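Local coordinates for AB hydrolase-1 domain-containing protein (Streptococcus mutans, PDB 4L9A) that probably hydrolyses carboxylic esters, as a carboxylesterase-like member of the alpha/beta hydrolase family, at residues A[58-61]-A[62-66]; A[143-146]-A[147-150]; A[243-246]-A[247-251]; A[267-270]-A[271-274]. One frame throughout, in Å; residues are numbered along the deposited sequence.

Contact 1. Residues A[58-61]-A[62-66]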
loop_
_atom_site.group_PDB
_atom_site.type_symbol
_atom_site.label_atom_id
_atom_site.label_comp_id
_atom_site.label_asym_id
_atom_site.label_seq_id
_atom_site.Cartn_x
_atom_site.Cartn_y
_atom_site.Cartn_z
ATOM N N ASN A 58 -7.080 4.575 -5.147
ATOM C CA ASN A 58 -6.228 3.446 -5.509
ATOM C C ASN A 58 -6.878 2.116 -5.106
ATOM O O ASN A 58 -6.865 1.151 -5.868
ATOM C CB ASN A 58 -4.856 3.631 -4.822
ATOM C CG ASN A 58 -3.783 2.658 -5.327
ATOM O OD1 ASN A 58 -3.898 2.089 -6.407
ATOM N ND2 ASN A 58 -2.724 2.485 -4.537
ATOM N N PHE A 59 -7.490 2.094 -3.922
ATOM C CA PHE A 59 -8.054 0.877 -3.351
ATOM C C PHE A 59 -9.580 0.803 -3.443
ATOM O O PHE A 59 -10.210 0.025 -2.729
ATOM C CB PHE A 59 -7.611 0.740 -1.891
ATOM C CG PHE A 59 -6.187 0.274 -1.732
ATOM C CD1 PHE A 59 -5.880 -1.085 -1.788
ATOM C CD2 PHE A 59 -5.162 1.183 -1.512
ATOM C CE1 PHE A 59 -4.560 -1.527 -1.648
ATOM C CE2 PHE A 59 -3.837 0.750 -1.366
ATOM C CZ PHE A 59 -3.540 -0.603 -1.436
ATOM N N ALA A 60 -10.167 1.596 -4.332
ATOM C CA ALA A 60 -11.626 1.700 -4.418
ATOM C C ALA A 60 -12.335 0.354 -4.572
ATOM O O ALA A 60 -13.373 0.109 -3.944
ATOM C CB ALA A 60 -12.029 2.652 -5.555
ATOM N N ASN A 61 -11.774 -0.513 -5.408
ATOM C CA ASN A 61 -12.362 -1.826 -5.665
ATOM C C ASN A 61 -12.354 -2.768 -4.455
ATOM O O ASN A 61 -13.116 -3.735 -4.414
ATOM C CB ASN A 61 -11.680 -2.501 -6.862
ATOM C CG ASN A 61 -12.025 -1.835 -8.188
ATOM O OD1 ASN A 61 -13.003 -1.084 -8.289
ATOM N ND2 ASN A 61 -11.227 -2.117 -9.217
ATOM N N ILE A 62 -11.488 -2.506 -3.480
ATOM C CA ILE A 62 -11.549 -3.264 -2.227
ATOM C C ILE A 62 -12.479 -2.571 -1.215
ATOM O O ILE A 62 -13.363 -3.199 -0.611
ATOM C CB ILE A 62 -10.151 -3.479 -1.614
ATOM C CG1 ILE A 62 -9.309 -4.389 -2.531
ATOM C CG2 ILE A 62 -10.288 -4.102 -0.226
ATOM C CD1 ILE A 62 -7.845 -4.552 -2.097
ATOM N N ILE A 63 -12.278 -1.268 -1.052
ATOM C CA ILE A 63 -13.082 -0.467 -0.123
ATOM C C ILE A 63 -14.569 -0.630 -0.395
ATOM O O ILE A 63 -15.339 -0.944 0.513
ATOM C CB ILE A 63 -12.656 1.023 -0.157
ATOM C CG1 ILE A 63 -11.253 1.156 0.442
ATOM C CG2 ILE A 63 -13.631 1.902 0.656
ATOM C CD1 ILE A 63 -10.512 2.420 0.039
ATOM N N ASP A 64 -14.973 -0.445 -1.646
ATOM C CA ASP A 64 -16.385 -0.564 -1.996
ATOM C C ASP A 64 -16.990 -1.912 -1.630
ATOM O O ASP A 64 -18.199 -2.012 -1.447
ATOM C CB ASP A 64 -16.604 -0.309 -3.484
ATOM C CG ASP A 64 -16.356 1.132 -3.866
ATOM O OD1 ASP A 64 -16.271 1.976 -2.947
ATOM O OD2 ASP A 64 -16.239 1.415 -5.077
ATOM N N LYS A 65 -16.159 -2.946 -1.527
ATOM C CA LYS A 65 -16.673 -4.291 -1.264
ATOM C C LYS A 65 -16.711 -4.693 0.220
ATOM O O LYS A 65 -17.264 -5.734 0.568
ATOM C CB LYS A 65 -15.887 -5.328 -2.067
ATOM C CG LYS A 65 -16.024 -5.212 -3.580
ATOM C CD LYS A 65 -15.332 -6.396 -4.265
ATOM C CE LYS A 65 -15.392 -6.296 -5.778
ATOM N NZ LYS A 65 -14.732 -5.060 -6.267
ATOM N N LEU A 66 -16.114 -3.888 1.094
ATOM C CA LEU A 66 -16.125 -4.211 2.518
ATOM C C LEU A 66 -17.481 -3.840 3.130
ATOM O O LEU A 66 -18.116 -2.881 2.692
ATOM C CB LEU A 66 -14.973 -3.505 3.247
ATOM C CG LEU A 66 -13.552 -4.003 2.945
ATOM C CD1 LEU A 66 -12.483 -3.050 3.480
ATOM C CD2 LEU A 66 -13.346 -5.408 3.503
HETATM O O HOH W 1 -15.508 -0.401 -6.870
#
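Phe59 stands at the N-cap position of the short helix 60-63, and its carbonyl takes two backbone N-H groups. Ile63 N comes to Phe59 O almost straight, at 3.0 Å with 176° at the hydrogen. Ile62 N stands above the carbonyl plane, 2.9 Å from the same Phe59 O. Asp64 N then bonds to Ala60 O at 2.9 Å, and a type I turn from Ile63 to Leu66 follows. On the apolar side Phe59 and Ile62 lie side by side: Ile62 CD1 meets the ring at its edge, in plane, 4.0 Å from Phe59 CD1. Ile63 instead presses CD1 against the stem of the ring, 3.9 Å from Phe59 CB. Branched aliphatic residues suit these buried places, where both also touch Phe46 of strand 43-47. The other side is polar. A bend at the end of the Lys65 chain (chi4 60°) brings NZ 2.8 Å from Asn61 O, in the carbonyl plane on a lone pair. Thr275 also binds this ammonium. A water lies between the carboxamide of Asn61 and the carboxylate of Asp64; Asn61 ND2 is held by Trp272 O and His185 O, and Asp64 by Gln190. The result is an amphipathic helical turn laid against the central parallel strands of the alpha/beta hydrolase fold.

Contact 2. Residues A[143-146]-A[147-150]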
loop_
_atom_site.group_PDB
_atom_site.type_symbol
_atom_site.label_atom_id
_atom_site.label_comp_id
_atom_site.label_asym_id
_atom_site.label_seq_id
_atom_site.Cartn_x
_atom_site.Cartn_y
_atom_site.Cartn_z
ATOM N N PRO A 143 3.540 -6.979 -1.834
ATOM C CA PRO A 143 4.324 -6.099 -0.961
ATOM C C PRO A 143 5.809 -6.234 -1.281
ATOM O O PRO A 143 6.279 -7.338 -1.575
ATOM C CB PRO A 143 4.020 -6.628 0.444
ATOM C CG PRO A 143 3.631 -8.068 0.227
ATOM C CD PRO A 143 2.906 -8.087 -1.101
ATOM N N THR A 144 6.531 -5.119 -1.242
ATOM C CA THR A 144 7.928 -5.101 -1.638
ATOM C C THR A 144 8.788 -5.873 -0.636
ATOM O O THR A 144 8.792 -5.546 0.553
ATOM C CB THR A 144 8.435 -3.645 -1.783
ATOM O OG1 THR A 144 7.505 -2.898 -2.584
ATOM C CG2 THR A 144 9.806 -3.625 -2.458
ATOM N N THR A 145 9.495 -6.905 -1.108
ATOM C CA THR A 145 10.395 -7.673 -0.243
ATOM C C THR A 145 11.792 -7.066 -0.188
ATOM O O THR A 145 12.226 -6.368 -1.116
ATOM C CB THR A 145 10.571 -9.129 -0.709
ATOM O OG1 THR A 145 11.083 -9.144 -2.053
ATOM C CG2 THR A 145 9.252 -9.898 -0.635
ATOM N N VAL A 146 12.503 -7.352 0.897
ATOM C CA VAL A 146 13.882 -6.921 1.023
ATOM C C VAL A 146 14.674 -7.494 -0.152
ATOM O O VAL A 146 15.533 -6.819 -0.722
ATOM C CB VAL A 146 14.499 -7.389 2.347
ATOM C CG1 VAL A 146 15.992 -7.146 2.341
ATOM C CG2 VAL A 146 13.832 -6.675 3.523
HETATM N N MSE A 147 14.353 -8.724 -0.540
HETATM C CA MSE A 147 15.015 -9.331 -1.688
HETATM C C MSE A 147 14.848 -8.506 -2.963
HETATM O O MSE A 147 15.836 -8.123 -3.590
HETATM C CB MSE A 147 14.509 -10.748 -1.930
HETATM C CG MSE A 147 15.309 -11.497 -2.988
HETATM SE SE MSE A 147 14.242 -12.898 -3.829
HETATM C CE MSE A 147 13.311 -11.794 -5.148
ATOM N N ILE A 148 13.605 -8.242 -3.355
ATOM C CA ILE A 148 13.368 -7.504 -4.591
ATOM C C ILE A 148 13.916 -6.080 -4.459
ATOM O O ILE A 148 14.433 -5.513 -5.417
ATOM C CB ILE A 148 11.869 -7.503 -5.006
ATOM C CG1 ILE A 148 11.713 -7.319 -6.520
ATOM C CG2 ILE A 148 11.080 -6.443 -4.240
ATOM C CD1 ILE A 148 12.212 -8.476 -7.328
ATOM N N TYR A 149 13.827 -5.515 -3.260
ATOM C CA TYR A 149 14.309 -4.161 -3.037
ATOM C C TYR A 149 15.819 -4.066 -3.216
ATOM O O TYR A 149 16.306 -3.142 -3.867
ATOM C CB TYR A 149 13.917 -3.643 -1.648
ATOM C CG TYR A 149 14.416 -2.240 -1.410
ATOM C CD1 TYR A 149 13.685 -1.144 -1.846
ATOM C CD2 TYR A 149 15.635 -2.013 -0.786
ATOM C CE1 TYR A 149 14.142 0.139 -1.646
ATOM C CE2 TYR A 149 16.103 -0.735 -0.586
ATOM C CZ TYR A 149 15.354 0.335 -1.015
ATOM O OH TYR A 149 15.815 1.611 -0.810
ATOM N N ARG A 150 16.554 -5.016 -2.639
ATOM C CA ARG A 150 18.011 -5.068 -2.787
ATOM C C ARG A 150 18.449 -5.218 -4.240
ATOM O O ARG A 150 19.478 -4.689 -4.643
ATOM C CB ARG A 150 18.610 -6.221 -1.973
ATOM C CG ARG A 150 18.749 -5.950 -0.491
ATOM C CD ARG A 150 19.402 -7.113 0.240
ATOM N NE ARG A 150 19.397 -6.879 1.680
ATOM C CZ ARG A 150 19.119 -7.807 2.591
ATOM N NH1 ARG A 150 19.134 -7.497 3.882
ATOM N NH2 ARG A 150 18.827 -9.044 2.212
#
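Thr145 sets OG1 between its own backbone N and carbonyl carbon (chi1 58°), which faces the oxygen toward the N-H of Ile148, while Arg150, extended from CG to NE, carries its guanidinium back over Val146. The first of these is a classic N-cap: Ile148 N donates to Thr145 OG1 at 3.0 Å, nearly straight at 168°, where helix 146-151 begins. Threonine suits the position because its short hydroxyl can stand in for the carbonyl missing before the first turn. Glu246 OE2 also bonds to this OG1, and Glu251 OE2 takes the N-H of Val146, so two glutamates brace the start of the helix. Regular i to i+4 bonds follow, with Tyr149 N 2.8 Å from Thr145 O and Arg150 N 2.8 Å from Val146 O. Beneath the cap the methyls of Thr144 and Ile148 meet, CG2 to CG2 at 3.6 Å, the two side chains crossing at about a right angle. Ile148 CG2 also comes 3.3 Å from Thr145 O. This turn leads out of strand 134-141 of the alpha/beta hydrolase sheet. At the exposed end, Val146 CG1 sits over the centre of one face of the Arg150 guanidinium, 3.2 Å from Arg150 CZ.

Contact 3. Residues A[243-246]-A[247-251]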
loop_
_atom_site.group_PDB
_atom_site.type_symbol
_atom_site.label_atom_id
_atom_site.label_comp_id
_atom_site.label_asym_id
_atom_site.label_seq_id
_atom_site.Cartn_x
_atom_site.Cartn_y
_atom_site.Cartn_z
ATOM N N ARG A 243 6.515 -15.104 -8.735
ATOM C CA ARG A 243 7.166 -14.663 -7.506
ATOM C C ARG A 243 6.936 -15.581 -6.307
ATOM O O ARG A 243 7.244 -15.208 -5.179
ATOM C CB ARG A 243 6.690 -13.257 -7.154
ATOM C CG ARG A 243 7.240 -12.225 -8.095
ATOM C CD ARG A 243 7.880 -11.119 -7.306
ATOM N NE ARG A 243 7.019 -9.974 -7.312
ATOM C CZ ARG A 243 7.167 -8.898 -6.551
ATOM N NH1 ARG A 243 8.158 -8.788 -5.668
ATOM N NH2 ARG A 243 6.293 -7.930 -6.687
ATOM N N GLU A 244 6.418 -16.782 -6.543
ATOM C CA GLU A 244 6.032 -17.663 -5.439
ATOM C C GLU A 244 7.148 -17.929 -4.413
ATOM O O GLU A 244 6.941 -17.775 -3.205
ATOM C CB GLU A 244 5.471 -18.984 -5.972
ATOM C CG GLU A 244 5.076 -19.975 -4.874
ATOM C CD GLU A 244 4.814 -21.374 -5.416
ATOM O OE1 GLU A 244 5.398 -21.728 -6.457
ATOM O OE2 GLU A 244 4.018 -22.110 -4.812
ATOM N N LYS A 245 8.324 -18.330 -4.888
ATOM C CA LYS A 245 9.421 -18.681 -3.982
ATOM C C LYS A 245 9.874 -17.495 -3.121
ATOM O O LYS A 245 10.074 -17.623 -1.909
ATOM C CB LYS A 245 10.611 -19.244 -4.758
ATOM C CG LYS A 245 11.734 -19.722 -3.859
ATOM C CD LYS A 245 12.884 -20.313 -4.655
ATOM C CE LYS A 245 14.015 -20.725 -3.725
ATOM N NZ LYS A 245 13.523 -21.625 -2.638
ATOM N N GLU A 246 10.045 -16.351 -3.767
ATOM C CA GLU A 246 10.401 -15.109 -3.089
ATOM C C GLU A 246 9.482 -14.860 -1.884
ATOM O O GLU A 246 9.951 -14.657 -0.766
ATOM C CB GLU A 246 10.320 -13.946 -4.087
ATOM C CG GLU A 246 10.327 -12.539 -3.446
ATOM C CD GLU A 246 9.957 -11.441 -4.442
ATOM O OE1 GLU A 246 9.753 -11.758 -5.633
ATOM O OE2 GLU A 246 9.859 -10.263 -4.035
ATOM N N TYR A 247 8.175 -14.910 -2.117
ATOM C CA TYR A 247 7.200 -14.687 -1.054
ATOM C C TYR A 247 7.165 -15.797 0.006
ATOM O O TYR A 247 7.078 -15.512 1.195
ATOM C CB TYR A 247 5.815 -14.385 -1.633
ATOM C CG TYR A 247 5.729 -12.953 -2.111
ATOM C CD1 TYR A 247 5.873 -11.893 -1.212
ATOM C CD2 TYR A 247 5.539 -12.653 -3.447
ATOM C CE1 TYR A 247 5.812 -10.592 -1.627
ATOM C CE2 TYR A 247 5.477 -11.341 -3.876
ATOM C CZ TYR A 247 5.613 -10.318 -2.959
ATOM O OH TYR A 247 5.557 -9.019 -3.377
ATOM N N LEU A 248 7.283 -17.052 -0.425
ATOM C CA LEU A 248 7.387 -18.162 0.520
ATOM C C LEU A 248 8.550 -17.979 1.498
ATOM O O LEU A 248 8.443 -18.341 2.667
ATOM C CB LEU A 248 7.537 -19.495 -0.223
ATOM C CG LEU A 248 6.279 -20.061 -0.884
ATOM C CD1 LEU A 248 6.570 -21.452 -1.459
ATOM C CD2 LEU A 248 5.131 -20.122 0.127
ATOM N N GLU A 249 9.656 -17.415 1.020
ATOM C CA GLU A 249 10.840 -17.208 1.856
ATOM C C GLU A 249 10.870 -15.826 2.506
ATOM O O GLU A 249 11.863 -15.457 3.140
ATOM C CB GLU A 249 12.107 -17.324 1.016
ATOM C CG GLU A 249 12.391 -18.696 0.456
ATOM C CD GLU A 249 13.587 -18.666 -0.475
ATOM O OE1 GLU A 249 13.999 -17.546 -0.868
ATOM O OE2 GLU A 249 14.109 -19.754 -0.811
ATOM N N SER A 250 9.801 -15.059 2.346
ATOM C CA SER A 250 9.857 -13.642 2.693
ATOM C C SER A 250 9.431 -13.333 4.118
ATOM O O SER A 250 8.878 -14.180 4.831
ATOM C CB SER A 250 8.974 -12.816 1.754
ATOM O OG SER A 250 7.614 -12.925 2.144
ATOM N N GLU A 251 9.666 -12.082 4.494
ATOM C CA GLU A 251 9.286 -11.548 5.789
ATOM C C GLU A 251 7.770 -11.359 5.928
ATOM O O GLU A 251 7.289 -11.006 7.012
ATOM C CB GLU A 251 9.977 -10.194 5.989
ATOM C CG GLU A 251 9.690 -9.180 4.868
ATOM C CD GLU A 251 10.649 -9.321 3.674
ATOM O OE1 GLU A 251 11.132 -10.440 3.405
ATOM O OE2 GLU A 251 10.939 -8.301 3.023
#
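The guanidinium of Arg243 has the Tyr247 hydroxyl over one face, offset toward the rim, and the carboxylate of Glu246 beside it. The tyrosine ring is turned 48° from the guanidinium plane, so the two do not stack, and Tyr247 OH, 3.5 Å from Arg243 NH1, is badly angled for a hydrogen bond there; it binds Pro143 O instead. Arg243 NH1 forms a salt bridge of 2.8 Å to Glu246 OE2, approaching on the syn side; the same carboxylate also bonds the hydroxyls of Tyr158 and Thr145. Arg243 NH2 has a second anionic partner in Glu142, so two carboxylates probably balance this buried charge. Around the solvent side lies an i to i+4 salt bridge: a bend at chi4 (53°) turns Lys245 NZ to 2.7 Å from Glu249 OE2, which it meets from above the carboxylate plane. Such long, flexible ions suit an exposed helix flank. Glu244 and Leu248 run alongside each other, Glu244 CG lying 4.0 Å from Leu248 CD1. At the end of the helix Tyr247 O is gripped twice, by Ser250 N at 3.0 Å and Ser250 OG at 2.8 Å, the hydroxyl in the carbonyl plane on a lone pair. Helix 244-248 belongs to the beta-alpha-beta unit between strands 235-239 and 260-263. Tyr247 packs on Val237 and Leu261 of those strands, while Glu246 reaches Met147 and Ile148 of helix 146-151.

Contact 4. Residues A[267-270]-A[271-274]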
loop_
_atom_site.group_PDB
_atom_site.type_symbol
_atom_site.label_atom_id
_atom_site.label_comp_id
_atom_site.label_asym_id
_atom_site.label_seq_id
_atom_site.Cartn_x
_atom_site.Cartn_y
_atom_site.Cartn_z
ATOM N N HIS A 267 -0.424 -8.856 -13.612
ATOM C CA HIS A 267 0.320 -7.620 -13.422
ATOM C C HIS A 267 0.503 -7.290 -11.942
ATOM O O HIS A 267 0.034 -8.014 -11.069
ATOM C CB HIS A 267 -0.367 -6.462 -14.145
ATOM C CG HIS A 267 -1.809 -6.296 -13.781
ATOM N ND1 HIS A 267 -2.217 -5.609 -12.659
ATOM C CD2 HIS A 267 -2.937 -6.738 -14.383
ATOM C CE1 HIS A 267 -3.535 -5.631 -12.589
ATOM N NE2 HIS A 267 -3.996 -6.310 -13.622
ATOM N N HIS A 268 1.186 -6.184 -11.680
ATOM C CA HIS A 268 1.570 -5.796 -10.329
ATOM C C HIS A 268 0.404 -5.225 -9.508
ATOM O O HIS A 268 0.469 -5.167 -8.276
ATOM C CB HIS A 268 2.698 -4.765 -10.451
ATOM C CG HIS A 268 3.291 -4.315 -9.149
ATOM N ND1 HIS A 268 3.676 -5.187 -8.151
ATOM C CD2 HIS A 268 3.628 -3.077 -8.709
ATOM C CE1 HIS A 268 4.199 -4.504 -7.148
ATOM N NE2 HIS A 268 4.190 -3.219 -7.466
ATOM N N TYR A 269 -0.661 -4.812 -10.190
ATOM C CA TYR A 269 -1.728 -4.060 -9.532
ATOM C C TYR A 269 -2.921 -4.935 -9.163
ATOM O O TYR A 269 -4.040 -4.737 -9.651
ATOM C CB TYR A 269 -2.146 -2.852 -10.391
ATOM C CG TYR A 269 -1.105 -1.746 -10.381
ATOM C CD1 TYR A 269 0.029 -1.818 -11.188
ATOM C CD2 TYR A 269 -1.245 -0.643 -9.542
ATOM C CE1 TYR A 269 0.994 -0.804 -11.166
ATOM C CE2 TYR A 269 -0.292 0.371 -9.517
ATOM C CZ TYR A 269 0.821 0.282 -10.330
ATOM O OH TYR A 269 1.761 1.283 -10.293
ATOM N N LEU A 270 -2.672 -5.894 -8.278
ATOM C CA LEU A 270 -3.666 -6.910 -7.952
ATOM C C LEU A 270 -4.829 -6.308 -7.173
ATOM O O LEU A 270 -5.952 -6.803 -7.242
ATOM C CB LEU A 270 -3.015 -8.067 -7.180
ATOM C CG LEU A 270 -1.852 -8.710 -7.939
ATOM C CD1 LEU A 270 -1.264 -9.912 -7.162
ATOM C CD2 LEU A 270 -2.292 -9.136 -9.342
ATOM N N HIS A 271 -4.558 -5.232 -6.438
ATOM C CA HIS A 271 -5.622 -4.533 -5.713
ATOM C C HIS A 271 -6.615 -3.847 -6.641
ATOM O O HIS A 271 -7.700 -3.470 -6.211
ATOM C CB HIS A 271 -5.056 -3.513 -4.726
ATOM C CG HIS A 271 -4.217 -2.459 -5.370
ATOM N ND1 HIS A 271 -3.070 -2.752 -6.072
ATOM C CD2 HIS A 271 -4.357 -1.112 -5.415
ATOM C CE1 HIS A 271 -2.535 -1.631 -6.525
ATOM N NE2 HIS A 271 -3.297 -0.622 -6.142
ATOM N N TRP A 272 -6.251 -3.693 -7.909
ATOM C CA TRP A 272 -7.196 -3.219 -8.914
ATOM C C TRP A 272 -8.021 -4.337 -9.543
ATOM O O TRP A 272 -9.224 -4.177 -9.770
ATOM C CB TRP A 272 -6.456 -2.515 -10.046
ATOM C CG TRP A 272 -5.829 -1.215 -9.660
ATOM C CD1 TRP A 272 -5.897 -0.589 -8.444
ATOM C CD2 TRP A 272 -5.030 -0.376 -10.504
ATOM N NE1 TRP A 272 -5.182 0.587 -8.481
ATOM C CE2 TRP A 272 -4.642 0.741 -9.732
ATOM C CE3 TRP A 272 -4.602 -0.467 -11.839
ATOM C CZ2 TRP A 272 -3.857 1.776 -10.257
ATOM C CZ3 TRP A 272 -3.828 0.562 -12.358
ATOM C CH2 TRP A 272 -3.455 1.664 -11.561
ATOM N N SER A 273 -7.364 -5.455 -9.850
ATOM C CA SER A 273 -7.936 -6.469 -10.741
ATOM C C SER A 273 -8.402 -7.768 -10.065
ATOM O O SER A 273 -9.155 -8.550 -10.659
ATOM C CB SER A 273 -6.910 -6.830 -11.827
ATOM O OG SER A 273 -5.720 -7.332 -11.234
ATOM N N GLU A 274 -7.946 -8.029 -8.845
ATOM C CA GLU A 274 -8.231 -9.329 -8.237
ATOM C C GLU A 274 -9.063 -9.228 -6.958
ATOM O O GLU A 274 -8.907 -10.045 -6.045
ATOM C CB GLU A 274 -6.922 -10.089 -7.984
ATOM C CG GLU A 274 -6.083 -10.328 -9.243
ATOM C CD GLU A 274 -6.818 -11.136 -10.299
ATOM O OE1 GLU A 274 -7.617 -12.023 -9.930
ATOM O OE2 GLU A 274 -6.603 -10.877 -11.503
#
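Tyr269 and Trp272 run alongside each other in the same direction, Tyr269 CD2 resting over the indole face away from its middle. The planes differ by 32°, an oblique overlap, with Tyr269 CD2 3.6 Å from Trp272 CZ2. Tyr269 CB adds an off-centre CH-pi contact, 4.1 Å from the centroid of the six-membered ring. His271 meets Tyr269 at their borders, CE1 3.4 Å from Tyr269 CD2, and Trp272 CD1 stands over a face of the imidazole. The histidine reaches there because its CG lies between backbone N and carbonyl carbon (chi1 59°). The backbone turns into short helix 270-273, Trp272 N binding Tyr269 O at 3.0 Å and Glu274 N binding Leu270 O at 2.8 Å; just before it, Tyr269 N donates to His267 ND1. In alpha/beta hydrolases the loop after the last strand usually brings the catalytic histidine; here that region holds three histidines, His268 bonding Glu142, consistent with the family's histidine-acid pairing, though no role is established. Flat rings with polar rims suit this place: Asn58 OD1 receives both His271 NE2 and Trp272 NE1. Dispersion holds this aromatic cluster together, while the bonds to Asn58 probably limit rotation of His271 and Trp272.

The contacts fall mainly into two pairs, with a thinner link between contacts 3 and 4, where Arg243 packs on His268 and both meet Glu142. Contacts 1 and 4 meet where Asn58 bonds His271 and Trp272, joining the turn after strand 43-47 to that after strand 260-263. Contacts 2 and 3 are linked by Tyr247 to Pro143 and Glu246 to Thr145, tying helix 146-151 to helix 244-248. All are partly buried; contact 3 lies farthest from the chain centre and has the most exposed residues, and it alone carries salt bridges. Contact 4, without a fully exposed touching residue, relies on aromatic rings. Contact 1 combines aliphatic packing with a polar flank, and contact 2 centres on a helix cap.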